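Long-range contacts in uncharacterized protein (Bombyx mori, PDB 5AZ0), which is an aldo-keto reductase that probably catalyses the NADPH-dependent reduction of aldehydes and ketones to alcohols: residues V105-H110 and M136-S141; G146-I151 and Q319-Y324; R253-T258 and Q294-D299; V259-L264 and A288-F293. All coordinates share one frame; numbering follows the deposited sequence.

Contact 1 of 4, residues V105-H110 and M136-S141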
loop_
_atom_site.group_PDB
_atom_site.type_symbol
_atom_site.label_atom_id
_atom_site.label_comp_id
_atom_site.label_asym_id
_atom_site.label_seq_id
_atom_site.Cartn_x
_atom_site.Cartn_y
_atom_site.Cartn_z
ATOM N N VAL A 105 -8.208 -7.468 -3.095
ATOM C CA VAL A 105 -9.586 -7.992 -3.166
ATOM C C VAL A 105 -10.381 -7.150 -2.172
ATOM O O VAL A 105 -10.031 -7.082 -0.905
ATOM C CB VAL A 105 -9.600 -9.439 -2.664
ATOM C CG1 VAL A 105 -11.016 -10.014 -2.502
ATOM C CG2 VAL A 105 -8.804 -10.301 -3.642
ATOM N N TRP A 106 -11.490 -6.604 -2.660
ATOM C CA TRP A 106 -12.324 -5.718 -1.881
ATOM C C TRP A 106 -13.361 -6.439 -1.028
ATOM O O TRP A 106 -13.477 -7.705 -1.050
ATOM C CB TRP A 106 -12.980 -4.726 -2.872
ATOM C CG TRP A 106 -13.551 -3.418 -2.330
ATOM C CD1 TRP A 106 -14.880 -3.065 -2.318
ATOM C CD2 TRP A 106 -12.841 -2.287 -1.803
ATOM N NE1 TRP A 106 -15.040 -1.802 -1.795
ATOM C CE2 TRP A 106 -13.823 -1.282 -1.483
ATOM C CE3 TRP A 106 -11.507 -2.019 -1.546
ATOM C CZ2 TRP A 106 -13.489 -0.055 -0.933
ATOM C CZ3 TRP A 106 -11.145 -0.789 -1.009
ATOM C CH2 TRP A 106 -12.134 0.195 -0.700
ATOM N N GLN A 107 -14.164 -5.636 -0.297
ATOM C CA GLN A 107 -14.963 -6.076 0.887
ATOM C C GLN A 107 -16.099 -6.963 0.552
ATOM O O GLN A 107 -16.509 -7.806 1.389
ATOM C CB GLN A 107 -15.513 -4.875 1.691
ATOM C CG GLN A 107 -14.461 -4.178 2.552
ATOM C CD GLN A 107 -13.371 -3.455 1.783
ATOM O OE1 GLN A 107 -12.381 -4.062 1.411
ATOM N NE2 GLN A 107 -13.495 -2.161 1.621
ATOM N N HIS A 108 -16.554 -6.884 -0.709
ATOM C CA HIS A 108 -17.629 -7.816 -1.148
ATOM C C HIS A 108 -17.209 -9.139 -1.671
ATOM O O HIS A 108 -18.072 -9.971 -2.019
ATOM C CB HIS A 108 -18.620 -7.126 -2.082
ATOM C CG HIS A 108 -18.041 -6.631 -3.358
ATOM N ND1 HIS A 108 -17.101 -5.642 -3.408
ATOM C CD2 HIS A 108 -18.345 -6.925 -4.650
ATOM C CE1 HIS A 108 -16.831 -5.352 -4.673
ATOM N NE2 HIS A 108 -17.592 -6.099 -5.440
ATOM N N TYR A 109 -15.906 -9.435 -1.627
ATOM C CA TYR A 109 -15.447 -10.752 -2.134
ATOM C C TYR A 109 -14.782 -11.514 -0.989
ATOM O O TYR A 109 -13.629 -11.994 -1.114
ATOM C CB TYR A 109 -14.508 -10.474 -3.388
ATOM C CG TYR A 109 -15.274 -10.133 -4.634
ATOM C CD1 TYR A 109 -15.947 -11.111 -5.319
ATOM C CD2 TYR A 109 -15.383 -8.847 -5.123
ATOM C CE1 TYR A 109 -16.728 -10.828 -6.422
ATOM C CE2 TYR A 109 -16.155 -8.558 -6.290
ATOM C CZ TYR A 109 -16.819 -9.541 -6.906
ATOM O OH TYR A 109 -17.566 -9.320 -8.051
ATOM N N HIS A 110 -15.444 -11.600 0.183
ATOM C CA HIS A 110 -14.773 -12.188 1.402
ATOM C C HIS A 110 -15.142 -13.564 1.656
ATOM O O HIS A 110 -14.533 -14.245 2.521
ATOM C CB HIS A 110 -14.940 -11.359 2.666
ATOM C CG HIS A 110 -13.964 -10.248 2.798
ATOM N ND1 HIS A 110 -13.382 -9.953 3.992
ATOM C CD2 HIS A 110 -13.460 -9.362 1.900
ATOM C CE1 HIS A 110 -12.541 -8.940 3.843
ATOM N NE2 HIS A 110 -12.601 -8.523 2.586
ATOM N N MET A 136 -5.839 -8.894 1.072
ATOM C CA MET A 136 -7.121 -8.564 1.628
ATOM C C MET A 136 -7.169 -7.107 1.929
ATOM O O MET A 136 -6.456 -6.578 2.809
ATOM C CB MET A 136 -7.424 -9.462 2.820
ATOM C CG MET A 136 -8.931 -9.439 3.206
ATOM S SD MET A 136 -9.303 -10.291 4.757
ATOM C CE MET A 136 -8.328 -11.809 4.694
ATOM N N HIS A 137 -7.883 -6.352 1.067
ATOM C CA HIS A 137 -7.818 -4.892 1.112
ATOM C C HIS A 137 -8.230 -4.329 2.501
ATOM O O HIS A 137 -7.569 -3.463 3.005
ATOM C CB HIS A 137 -8.654 -4.293 0.017
ATOM C CG HIS A 137 -8.179 -2.978 -0.461
ATOM N ND1 HIS A 137 -8.264 -2.613 -1.786
ATOM C CD2 HIS A 137 -7.589 -1.948 0.179
ATOM C CE1 HIS A 137 -7.755 -1.402 -1.936
ATOM N NE2 HIS A 137 -7.317 -0.979 -0.762
ATOM N N TRP A 138 -9.292 -4.890 3.087
ATOM C CA TRP A 138 -9.718 -4.566 4.457
ATOM C C TRP A 138 -10.222 -5.793 5.105
ATOM O O TRP A 138 -10.642 -6.719 4.421
ATOM C CB TRP A 138 -10.845 -3.530 4.491
ATOM C CG TRP A 138 -10.411 -2.240 3.993
ATOM C CD1 TRP A 138 -10.298 -1.869 2.700
ATOM C CD2 TRP A 138 -10.013 -1.095 4.778
ATOM N NE1 TRP A 138 -9.872 -0.535 2.616
ATOM C CE2 TRP A 138 -9.660 -0.063 3.881
ATOM C CE3 TRP A 138 -9.953 -0.840 6.150
ATOM C CZ2 TRP A 138 -9.217 1.188 4.308
ATOM C CZ3 TRP A 138 -9.494 0.418 6.593
ATOM C CH2 TRP A 138 -9.131 1.413 5.671
ATOM N N PRO A 139 -10.201 -5.827 6.454
ATOM C CA PRO A 139 -10.665 -6.991 7.184
ATOM C C PRO A 139 -12.222 -7.135 7.221
ATOM O O PRO A 139 -12.755 -8.229 7.544
ATOM C CB PRO A 139 -10.027 -6.786 8.583
ATOM C CG PRO A 139 -9.849 -5.351 8.700
ATOM C CD PRO A 139 -9.542 -4.844 7.333
ATOM N N MET A 140 -12.945 -6.073 6.885
ATOM C CA MET A 140 -14.434 -6.111 6.898
ATOM C C MET A 140 -14.958 -6.857 5.648
ATOM O O MET A 140 -14.321 -6.859 4.584
ATOM C CB MET A 140 -15.050 -4.715 6.949
ATOM C CG MET A 140 -14.494 -3.826 8.025
ATOM S SD MET A 140 -13.075 -2.836 7.572
ATOM C CE MET A 140 -13.562 -1.771 6.224
ATOM N N SER A 141 -16.107 -7.484 5.837
ATOM C CA SER A 141 -16.871 -8.166 4.828
ATOM C C SER A 141 -18.216 -7.443 4.684
ATOM O O SER A 141 -19.073 -7.574 5.555
ATOM C CB SER A 141 -17.099 -9.580 5.270
ATOM O OG SER A 141 -17.959 -9.661 6.435
HETATM O O HOH W 1 -11.377 -6.456 1.369
HETATM O O HOH W 2 -13.792 -10.696 6.612
#
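Gln-107 reaches across to Met-140 and Trp-138, and each step of its side chain has a neighbour. CB and CG lie against the Met-140 carbonyl, with CG 3.4 Å from its O. The bend at chi2 (67°) then brings the amide to Trp-138, where OE1 stands 3.3 Å from CD1 at the indole edge. OE1 also bonds a water that is shared with Val-105 O, His-110 NE2 and Trp-138 N, while NE2 lies over the face of Trp-106. The Trp-106 ring turns its own edge to the face of His-137 in a T-shaped pair, CE3 to ND1 3.3 Å and planes at 85°. Trp-138 in turn points an edge at the face of Trp-106 in an offset edge-to-face pair. Next to this cluster the His-137 N-H donates to Val-105 O over 3.0 Å, continuing the parallel pairing of the two strands. Both loops follow neighbouring parallel strands of the (alpha/beta)8 barrel, at the end that carries the active site in aldo-keto reductases.

Contact 2 of 4, residues G146-I151 and Q319-Y324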
loop_
_atom_site.group_PDB
_atom_site.type_symbol
_atom_site.label_atom_id
_atom_site.label_comp_id
_atom_site.label_asym_id
_atom_site.label_seq_id
_atom_site.Cartn_x
_atom_site.Cartn_y
_atom_site.Cartn_z
ATOM N N GLY A 146 -23.986 -2.463 1.297
ATOM C CA GLY A 146 -23.648 -1.917 2.601
ATOM C C GLY A 146 -24.044 -2.861 3.696
ATOM O O GLY A 146 -23.961 -2.485 4.819
ATOM N N VAL A 147 -24.456 -4.089 3.390
ATOM C CA VAL A 147 -24.792 -5.054 4.418
ATOM C C VAL A 147 -23.506 -5.698 5.011
ATOM O O VAL A 147 -22.620 -6.145 4.304
ATOM C CB VAL A 147 -25.708 -6.159 3.874
ATOM C CG1 VAL A 147 -25.972 -7.229 4.913
ATOM C CG2 VAL A 147 -27.045 -5.588 3.372
ATOM N N ASP A 148 -23.439 -5.769 6.327
ATOM C CA ASP A 148 -22.374 -6.434 6.988
ATOM C C ASP A 148 -22.596 -7.889 6.864
ATOM O O ASP A 148 -23.577 -8.386 7.411
ATOM C CB ASP A 148 -22.319 -6.033 8.462
ATOM C CG ASP A 148 -21.009 -6.499 9.154
ATOM O OD1 ASP A 148 -20.260 -7.248 8.513
ATOM O OD2 ASP A 148 -20.720 -6.099 10.314
ATOM N N GLU A 149 -21.677 -8.614 6.183
ATOM C CA GLU A 149 -21.867 -10.043 5.953
ATOM C C GLU A 149 -21.331 -10.819 7.050
ATOM O O GLU A 149 -21.562 -11.999 7.096
ATOM C CB GLU A 149 -21.276 -10.478 4.579
ATOM C CG GLU A 149 -22.007 -9.715 3.482
ATOM C CD GLU A 149 -21.693 -10.063 2.056
ATOM O OE1 GLU A 149 -20.549 -9.916 1.608
ATOM O OE2 GLU A 149 -22.647 -10.381 1.353
ATOM N N LYS A 150 -20.589 -10.164 7.957
ATOM C CA LYS A 150 -20.066 -10.812 9.154
ATOM C C LYS A 150 -19.323 -12.041 8.818
ATOM O O LYS A 150 -19.467 -13.060 9.468
ATOM C CB LYS A 150 -21.216 -11.085 10.152
ATOM C CG LYS A 150 -21.922 -9.763 10.575
ATOM C CD LYS A 150 -23.095 -10.002 11.563
ATOM C CE LYS A 150 -23.708 -8.667 11.990
ATOM N NZ LYS A 150 -24.569 -8.843 13.195
ATOM N N ILE A 151 -18.484 -11.985 7.776
ATOM C CA ILE A 151 -17.617 -13.161 7.494
ATOM C C ILE A 151 -16.313 -12.947 8.235
ATOM O O ILE A 151 -15.743 -11.867 8.179
ATOM C CB ILE A 151 -17.353 -13.252 5.964
ATOM C CG1 ILE A 151 -18.722 -13.421 5.276
ATOM C CG2 ILE A 151 -16.418 -14.408 5.636
ATOM C CD1 ILE A 151 -18.638 -13.339 3.772
ATOM N N GLN A 319 -16.936 2.339 10.536
ATOM C CA GLN A 319 -16.936 2.038 12.022
ATOM C C GLN A 319 -17.939 1.041 12.520
ATOM O O GLN A 319 -17.564 0.187 13.319
ATOM C CB GLN A 319 -17.070 3.266 12.911
ATOM C CG GLN A 319 -15.978 4.313 12.720
ATOM C CD GLN A 319 -15.866 5.324 13.880
ATOM O OE1 GLN A 319 -14.785 5.873 14.132
ATOM N NE2 GLN A 319 -16.992 5.598 14.553
ATOM N N PRO A 320 -19.196 1.095 12.044
ATOM C CA PRO A 320 -20.201 0.115 12.556
ATOM C C PRO A 320 -20.034 -1.323 12.077
ATOM O O PRO A 320 -20.796 -2.197 12.526
ATOM C CB PRO A 320 -21.547 0.637 12.029
ATOM C CG PRO A 320 -21.260 1.903 11.334
ATOM C CD PRO A 320 -19.776 2.078 11.122
ATOM N N TYR A 321 -19.064 -1.614 11.187
ATOM C CA TYR A 321 -18.954 -3.003 10.629
ATOM C C TYR A 321 -18.101 -3.855 11.486
ATOM O O TYR A 321 -17.128 -3.398 12.044
ATOM C CB TYR A 321 -18.459 -2.938 9.151
ATOM C CG TYR A 321 -19.534 -2.334 8.292
ATOM C CD1 TYR A 321 -19.646 -1.002 8.161
ATOM C CD2 TYR A 321 -20.473 -3.162 7.648
ATOM C CE1 TYR A 321 -20.699 -0.450 7.449
ATOM C CE2 TYR A 321 -21.521 -2.649 6.916
ATOM C CZ TYR A 321 -21.639 -1.303 6.832
ATOM O OH TYR A 321 -22.664 -0.773 6.097
ATOM N N GLU A 322 -18.414 -5.124 11.584
ATOM C CA GLU A 322 -17.522 -6.005 12.267
ATOM C C GLU A 322 -16.103 -5.987 11.600
ATOM O O GLU A 322 -15.953 -5.790 10.373
ATOM C CB GLU A 322 -18.132 -7.391 12.343
ATOM C CG GLU A 322 -19.348 -7.413 13.304
ATOM C CD GLU A 322 -19.935 -8.778 13.644
ATOM O OE1 GLU A 322 -19.430 -9.852 13.196
ATOM O OE2 GLU A 322 -20.953 -8.752 14.364
ATOM N N ASN A 323 -15.069 -6.079 12.428
ATOM C CA ASN A 323 -13.664 -6.059 11.983
ATOM C C ASN A 323 -13.152 -4.737 11.461
ATOM O O ASN A 323 -11.980 -4.622 11.048
ATOM C CB ASN A 323 -13.391 -7.214 11.003
ATOM C CG ASN A 323 -13.448 -8.555 11.665
ATOM O OD1 ASN A 323 -14.164 -9.483 11.253
ATOM N ND2 ASN A 323 -12.617 -8.721 12.624
ATOM N N TYR A 324 -13.941 -3.676 11.578
ATOM C CA TYR A 324 -13.370 -2.376 11.417
ATOM C C TYR A 324 -12.133 -2.262 12.309
ATOM O O TYR A 324 -12.193 -2.611 13.502
ATOM C CB TYR A 324 -14.315 -1.321 11.852
ATOM C CG TYR A 324 -13.772 0.083 11.729
ATOM C CD1 TYR A 324 -13.729 0.734 10.506
ATOM C CD2 TYR A 324 -13.394 0.807 12.849
ATOM C CE1 TYR A 324 -13.271 2.034 10.369
ATOM C CE2 TYR A 324 -12.958 2.109 12.747
ATOM C CZ TYR A 324 -12.889 2.740 11.511
ATOM O OH TYR A 324 -12.472 4.082 11.402
HETATM O O HOH W 3 -17.510 -7.160 8.523
HETATM O O HOH W 4 -22.526 -4.989 11.882
HETATM O O HOH W 5 -22.733 -6.316 14.518
HETATM O O HOH W 6 -16.351 -9.362 9.275
#
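Tyr-321 and Asp-148 form the tight half of this contact. The two side chains run antiparallel past one another, which leaves Asp-148 CB 3.5 Å from Tyr-321 CD2. At the far end of the ring the phenol OH donates to Gly-146 O, in the plane of the ring, over a very short 2.5 Å. Asp-148 holds CG anti to its own N (chi1 -168°), and this swings the carboxylate over to the neighbouring loop. There OD2 takes the Glu-322 N-H on its syn side, though tilted out of the carboxylate plane, 2.8 Å away and almost straight at 174°. The second oxygen, OD1, turns back to accept from Lys-150 N over 3.0 Å and so closes an Asx turn, the bond arriving from above the carboxylate plane.

The outer half is looser. The extended Lys-150 chain crosses the Glu-322 carboxylate, its CG lying 3.6 Å from OE1, yet the salt bridge from NZ to OE2 is long at 3.8 Å. A water joins the same two charged ends, weakly on the lysine side, and another links Ile-151 O to Asn-323 OD1. Water also reaches both oxygens of Asp-148. With two backbone N-H groups and these waters as donors, the Asp-148 carboxylate is probably ionised and fixes both loops at once, whereas the Lys-150 and Glu-322 pair probably adds a weaker, solvent-screened attraction.

Contact 3 of 4, residues R253-T258 and Q294-D299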
loop_
_atom_site.group_PDB
_atom_site.type_symbol
_atom_site.label_atom_id
_atom_site.label_comp_id
_atom_site.label_asym_id
_atom_site.label_seq_id
_atom_site.Cartn_x
_atom_site.Cartn_y
_atom_site.Cartn_z
ATOM N N ARG A 253 19.011 19.755 4.743
ATOM C CA ARG A 253 20.327 20.356 4.406
ATOM C C ARG A 253 21.447 19.503 4.951
ATOM O O ARG A 253 22.476 19.310 4.309
ATOM C CB ARG A 253 20.468 21.794 4.913
ATOM C CG ARG A 253 19.544 22.804 4.235
ATOM C CD ARG A 253 19.812 24.213 4.792
ATOM N NE ARG A 253 19.361 24.350 6.190
ATOM C CZ ARG A 253 18.174 24.838 6.600
ATOM N NH1 ARG A 253 17.252 25.297 5.738
ATOM N NH2 ARG A 253 17.901 24.884 7.911
ATOM N N LYS A 254 21.275 18.943 6.127
ATOM C CA LYS A 254 22.347 18.114 6.640
ATOM C C LYS A 254 22.762 16.961 5.736
ATOM O O LYS A 254 23.937 16.700 5.576
ATOM C CB LYS A 254 21.988 17.625 8.033
ATOM C CG LYS A 254 23.014 16.740 8.662
ATOM C CD LYS A 254 22.577 16.389 10.079
ATOM C CE LYS A 254 23.494 15.307 10.611
ATOM N NZ LYS A 254 23.070 14.930 11.978
ATOM N N TYR A 255 21.815 16.242 5.149
ATOM C CA TYR A 255 22.180 15.052 4.326
ATOM C C TYR A 255 21.978 15.303 2.837
ATOM O O TYR A 255 22.284 14.441 2.014
ATOM C CB TYR A 255 21.385 13.825 4.746
ATOM C CG TYR A 255 21.469 13.462 6.203
ATOM C CD1 TYR A 255 22.470 12.659 6.691
ATOM C CD2 TYR A 255 20.524 13.929 7.080
ATOM C CE1 TYR A 255 22.518 12.304 8.048
ATOM C CE2 TYR A 255 20.554 13.612 8.423
ATOM C CZ TYR A 255 21.539 12.784 8.908
ATOM O OH TYR A 255 21.482 12.464 10.261
ATOM N N GLY A 256 21.460 16.472 2.495
ATOM C CA GLY A 256 21.452 16.918 1.110
ATOM C C GLY A 256 20.235 16.404 0.395
ATOM O O GLY A 256 20.333 15.924 -0.711
ATOM N N LYS A 257 19.078 16.540 1.041
ATOM C CA LYS A 257 17.858 15.904 0.600
ATOM C C LYS A 257 16.728 16.827 0.820
ATOM O O LYS A 257 16.767 17.659 1.709
ATOM C CB LYS A 257 17.598 14.617 1.431
ATOM C CG LYS A 257 18.589 13.478 1.237
ATOM C CD LYS A 257 18.608 12.926 -0.211
ATOM C CE LYS A 257 19.802 11.981 -0.365
ATOM N NZ LYS A 257 19.806 11.058 -1.524
ATOM N N THR A 258 15.657 16.606 0.093
ATOM C CA THR A 258 14.427 17.303 0.363
ATOM C C THR A 258 13.632 16.723 1.585
ATOM O O THR A 258 13.981 15.696 2.187
ATOM C CB THR A 258 13.535 17.285 -0.880
ATOM O OG1 THR A 258 12.938 15.982 -1.053
ATOM C CG2 THR A 258 14.348 17.681 -2.169
ATOM N N GLN A 294 22.140 7.681 5.824
ATOM C CA GLN A 294 21.816 7.055 7.095
ATOM C C GLN A 294 21.472 8.225 8.016
ATOM O O GLN A 294 22.272 9.148 8.148
ATOM C CB GLN A 294 23.028 6.254 7.576
ATOM C CG GLN A 294 22.815 5.365 8.804
ATOM C CD GLN A 294 22.073 4.058 8.503
ATOM O OE1 GLN A 294 22.171 3.505 7.396
ATOM N NE2 GLN A 294 21.325 3.556 9.491
ATOM N N LEU A 295 20.253 8.243 8.566
ATOM C CA LEU A 295 19.844 9.255 9.532
ATOM C C LEU A 295 20.480 8.868 10.842
ATOM O O LEU A 295 20.424 7.681 11.242
ATOM C CB LEU A 295 18.319 9.372 9.665
ATOM C CG LEU A 295 17.610 9.993 8.466
ATOM C CD1 LEU A 295 16.207 9.398 8.285
ATOM C CD2 LEU A 295 17.463 11.508 8.503
ATOM N N ASP A 296 21.117 9.837 11.520
ATOM C CA ASP A 296 21.803 9.500 12.796
ATOM C C ASP A 296 20.814 9.565 13.957
ATOM O O ASP A 296 19.659 9.978 13.782
ATOM C CB ASP A 296 23.095 10.322 13.024
ATOM C CG ASP A 296 22.835 11.793 13.223
ATOM O OD1 ASP A 296 21.797 12.177 13.821
ATOM O OD2 ASP A 296 23.683 12.545 12.735
ATOM N N ASP A 297 21.275 9.099 15.108
ATOM C CA ASP A 297 20.444 8.916 16.273
ATOM C C ASP A 297 19.718 10.187 16.590
ATOM O O ASP A 297 18.564 10.148 16.939
ATOM C CB ASP A 297 21.264 8.489 17.488
ATOM C CG ASP A 297 21.897 7.106 17.335
ATOM O OD1 ASP A 297 21.318 6.240 16.651
ATOM O OD2 ASP A 297 22.988 6.878 17.921
ATOM N N GLU A 298 20.389 11.321 16.466
ATOM C CA GLU A 298 19.767 12.639 16.778
ATOM C C GLU A 298 18.590 12.963 15.869
ATOM O O GLU A 298 17.512 13.416 16.331
ATOM C CB GLU A 298 20.826 13.756 16.676
ATOM C CG GLU A 298 20.357 15.140 17.128
ATOM C CD GLU A 298 21.308 16.281 16.713
ATOM O OE1 GLU A 298 22.540 16.055 16.642
ATOM O OE2 GLU A 298 20.811 17.403 16.458
ATOM N N ASP A 299 18.773 12.748 14.567
ATOM C CA ASP A 299 17.712 13.085 13.600
ATOM C C ASP A 299 16.511 12.077 13.619
ATOM O O ASP A 299 15.380 12.476 13.462
ATOM C CB ASP A 299 18.304 13.266 12.216
ATOM C CG ASP A 299 19.389 14.366 12.177
ATOM O OD1 ASP A 299 19.181 15.474 12.749
ATOM O OD2 ASP A 299 20.455 14.083 11.586
#
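A capped helix start meets a helix end where Lys-254 and Tyr-255, the last residues of helix 246-255, reach Asp-296 and Asp-299. Asp-296 is the N-cap of helix 297-304, and its OD1 accepts from Asp-299 N over 3.2 Å. Its other oxygen faces the lysine: Lys-254 NZ makes salt bridges to Asp-296 OD2 (2.6 Å) and Asp-299 OD2 (2.8 Å), meeting each on the syn side. Lys-254 spans the gap by being stretched throughout, with CG anti to the backbone N (chi1 179°).

Beside it the Tyr-255 hydroxyl works in both directions. It accepts the Asp-296 N-H at 2.9 Å and 168°, and donates to Asp-299 OD2, although the modelled separation is so short that its exact length is doubtful. Ring and carboxylate planes stand 85° apart. On the two sides of the hydroxyl, Tyr-255 CE2 touches Leu-295 CD2 at 3.7 Å and CE1 comes 3.2 Å from Gln-294 O. The ammonium between the two carboxylates probably offsets their mutual repulsion and favours their ionised forms. From here Leu-295 runs inward among Ile-251 of helix 246-255, Tyr-266 of helix 259-269 and Leu-303 of helix 297-304, so the polar cluster sits at the outer edge of a three-helix junction.

Contact 4 of 4, residues V259-L264 and A288-F293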
loop_
_atom_site.group_PDB
_atom_site.type_symbol
_atom_site.label_atom_id
_atom_site.label_comp_id
_atom_site.label_asym_id
_atom_site.label_seq_id
_atom_site.Cartn_x
_atom_site.Cartn_y
_atom_site.Cartn_z
ATOM N N VAL A 259 12.547 17.404 1.901
ATOM C CA VAL A 259 11.749 17.101 3.055
ATOM C C VAL A 259 11.017 15.771 2.820
ATOM O O VAL A 259 10.962 14.942 3.714
ATOM C CB VAL A 259 10.810 18.263 3.402
ATOM C CG1 VAL A 259 9.679 17.838 4.317
ATOM C CG2 VAL A 259 11.600 19.380 4.074
ATOM N N THR A 260 10.501 15.573 1.616
ATOM C CA THR A 260 9.827 14.338 1.291
ATOM C C THR A 260 10.814 13.186 1.296
ATOM O O THR A 260 10.485 12.108 1.732
ATOM C CB THR A 260 9.089 14.424 -0.038
ATOM O OG1 THR A 260 9.998 14.810 -1.048
ATOM C CG2 THR A 260 7.985 15.383 0.066
ATOM N N GLN A 261 12.036 13.423 0.879
ATOM C CA GLN A 261 13.021 12.385 0.900
ATOM C C GLN A 261 13.474 11.954 2.283
ATOM O O GLN A 261 13.915 10.790 2.454
ATOM C CB GLN A 261 14.271 12.784 0.114
ATOM C CG GLN A 261 14.047 12.956 -1.384
ATOM C CD GLN A 261 15.260 13.551 -2.118
ATOM O OE1 GLN A 261 15.910 14.448 -1.615
ATOM N NE2 GLN A 261 15.597 12.998 -3.280
ATOM N N VAL A 262 13.483 12.916 3.217
ATOM C CA VAL A 262 13.777 12.633 4.583
ATOM C C VAL A 262 12.708 11.688 5.120
ATOM O O VAL A 262 13.053 10.672 5.645
ATOM C CB VAL A 262 13.872 13.920 5.469
ATOM C CG1 VAL A 262 13.952 13.582 6.961
ATOM C CG2 VAL A 262 15.128 14.715 5.112
ATOM N N ASN A 263 11.470 12.092 4.979
ATOM C CA ASN A 263 10.297 11.265 5.283
ATOM C C ASN A 263 10.408 9.831 4.720
ATOM O O ASN A 263 10.339 8.875 5.492
ATOM C CB ASN A 263 9.058 11.962 4.799
ATOM C CG ASN A 263 7.771 11.376 5.335
ATOM O OD1 ASN A 263 7.670 10.182 5.724
ATOM N ND2 ASN A 263 6.754 12.181 5.316
ATOM N N LEU A 264 10.673 9.666 3.416
ATOM C CA LEU A 264 10.777 8.302 2.861
ATOM C C LEU A 264 11.967 7.544 3.358
ATOM O O LEU A 264 11.916 6.312 3.582
ATOM C CB LEU A 264 10.747 8.260 1.317
ATOM C CG LEU A 264 9.461 8.777 0.715
ATOM C CD1 LEU A 264 9.445 8.566 -0.832
ATOM C CD2 LEU A 264 8.222 8.191 1.355
ATOM N N ALA A 288 12.710 8.191 -5.364
ATOM C CA ALA A 288 13.615 7.022 -5.378
ATOM C C ALA A 288 15.057 7.278 -5.039
ATOM O O ALA A 288 15.867 6.308 -4.977
ATOM C CB ALA A 288 13.530 6.258 -6.675
ATOM N N SER A 289 15.378 8.544 -4.783
ATOM C CA SER A 289 16.781 8.947 -4.505
ATOM C C SER A 289 16.914 9.134 -2.978
ATOM O O SER A 289 17.152 10.250 -2.492
ATOM C CB SER A 289 17.131 10.210 -5.318
ATOM O OG SER A 289 16.554 10.149 -6.655
ATOM N N ILE A 290 16.720 8.010 -2.253
ATOM C CA ILE A 290 16.556 8.009 -0.800
ATOM C C ILE A 290 17.288 6.897 -0.094
ATOM O O ILE A 290 17.042 6.642 1.091
ATOM C CB ILE A 290 15.085 7.881 -0.390
ATOM C CG1 ILE A 290 14.492 6.560 -0.893
ATOM C CG2 ILE A 290 14.245 9.044 -0.907
ATOM C CD1 ILE A 290 13.151 6.207 -0.326
ATOM N N PHE A 291 18.150 6.190 -0.801
ATOM C CA PHE A 291 18.737 4.973 -0.246
ATOM C C PHE A 291 20.233 5.113 0.128
ATOM O O PHE A 291 20.788 4.241 0.784
ATOM C CB PHE A 291 18.473 3.809 -1.218
ATOM C CG PHE A 291 17.015 3.601 -1.494
ATOM C CD1 PHE A 291 16.168 3.093 -0.495
ATOM C CD2 PHE A 291 16.465 3.942 -2.722
ATOM C CE1 PHE A 291 14.818 2.918 -0.753
ATOM C CE2 PHE A 291 15.112 3.753 -2.977
ATOM C CZ PHE A 291 14.290 3.256 -1.989
ATOM N N ASP A 292 20.816 6.268 -0.184
ATOM C CA ASP A 292 22.234 6.552 -0.017
ATOM C C ASP A 292 22.531 7.416 1.233
ATOM O O ASP A 292 23.508 8.148 1.240
ATOM C CB ASP A 292 22.728 7.290 -1.277
ATOM C CG ASP A 292 21.980 8.559 -1.518
ATOM O OD1 ASP A 292 21.057 8.857 -0.731
ATOM O OD2 ASP A 292 22.274 9.268 -2.506
ATOM N N PHE A 293 21.706 7.366 2.278
ATOM C CA PHE A 293 21.977 8.181 3.465
ATOM C C PHE A 293 21.438 7.511 4.711
ATOM O O PHE A 293 20.454 6.813 4.644
ATOM C CB PHE A 293 21.505 9.649 3.270
ATOM C CG PHE A 293 20.012 9.890 3.410
ATOM C CD1 PHE A 293 19.137 9.627 2.351
ATOM C CD2 PHE A 293 19.485 10.514 4.555
ATOM C CE1 PHE A 293 17.780 9.923 2.458
ATOM C CE2 PHE A 293 18.113 10.794 4.681
ATOM C CZ PHE A 293 17.252 10.475 3.640
#
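Ile-290 and Gln-261 bury the most surface here, and they meet through aliphatic atoms. Ile-290 CG2 lies 3.9 Å from Gln-261 CB and equally far from CG. Its other branch, CG1, sits between the backbone N and the carbonyl carbon (chi1 61°) and carries Ile-290 CD1 on to within 3.6 Å of Leu-264 CB, one helical turn further along. The isoleucine therefore spans two successive turns of the helix. Beyond CG the glutamine becomes polar: NE2 passes 3.3 Å from Ser-289 O at an angle too poor for a bond and instead donates to Glu-286 O, while OE1 accepts from Thr-258 N. Phe-293 approaches edge-on, its CZ 3.6 Å from Gln-261 O, which lies in the ring plane, and 4.2 Å from Val-262 CA. The loop that joins helix 281-287 to helix 297-304 thus rests on the first turns of helix 259-269, whose Val-259 and Val-262 pack against Met-248 of helix 246-255.

The four contacts fall into two pairs on opposite sides of the chain's centre, and chemistry follows burial in each. Contact 1 is buried among loops after barrel strands and relies on aromatic packing and bridging water; contact 2, beside it at the surface, uses carboxylate bonds and solvent. Ser-141 connects the two, bonding Ile-151 N through its OG. Contacts 3 and 4 use consecutive helices, 246-255 and 259-269, and the two halves of the 288-299 region: contact 3 is partly buried and held by charge, contact 4 is buried and largely apolar. Lys-257 joins them through a salt bridge to Asp-292. Along the chain, contact 4 nests inside contact 3, and both inside the long loop closed by contact 2.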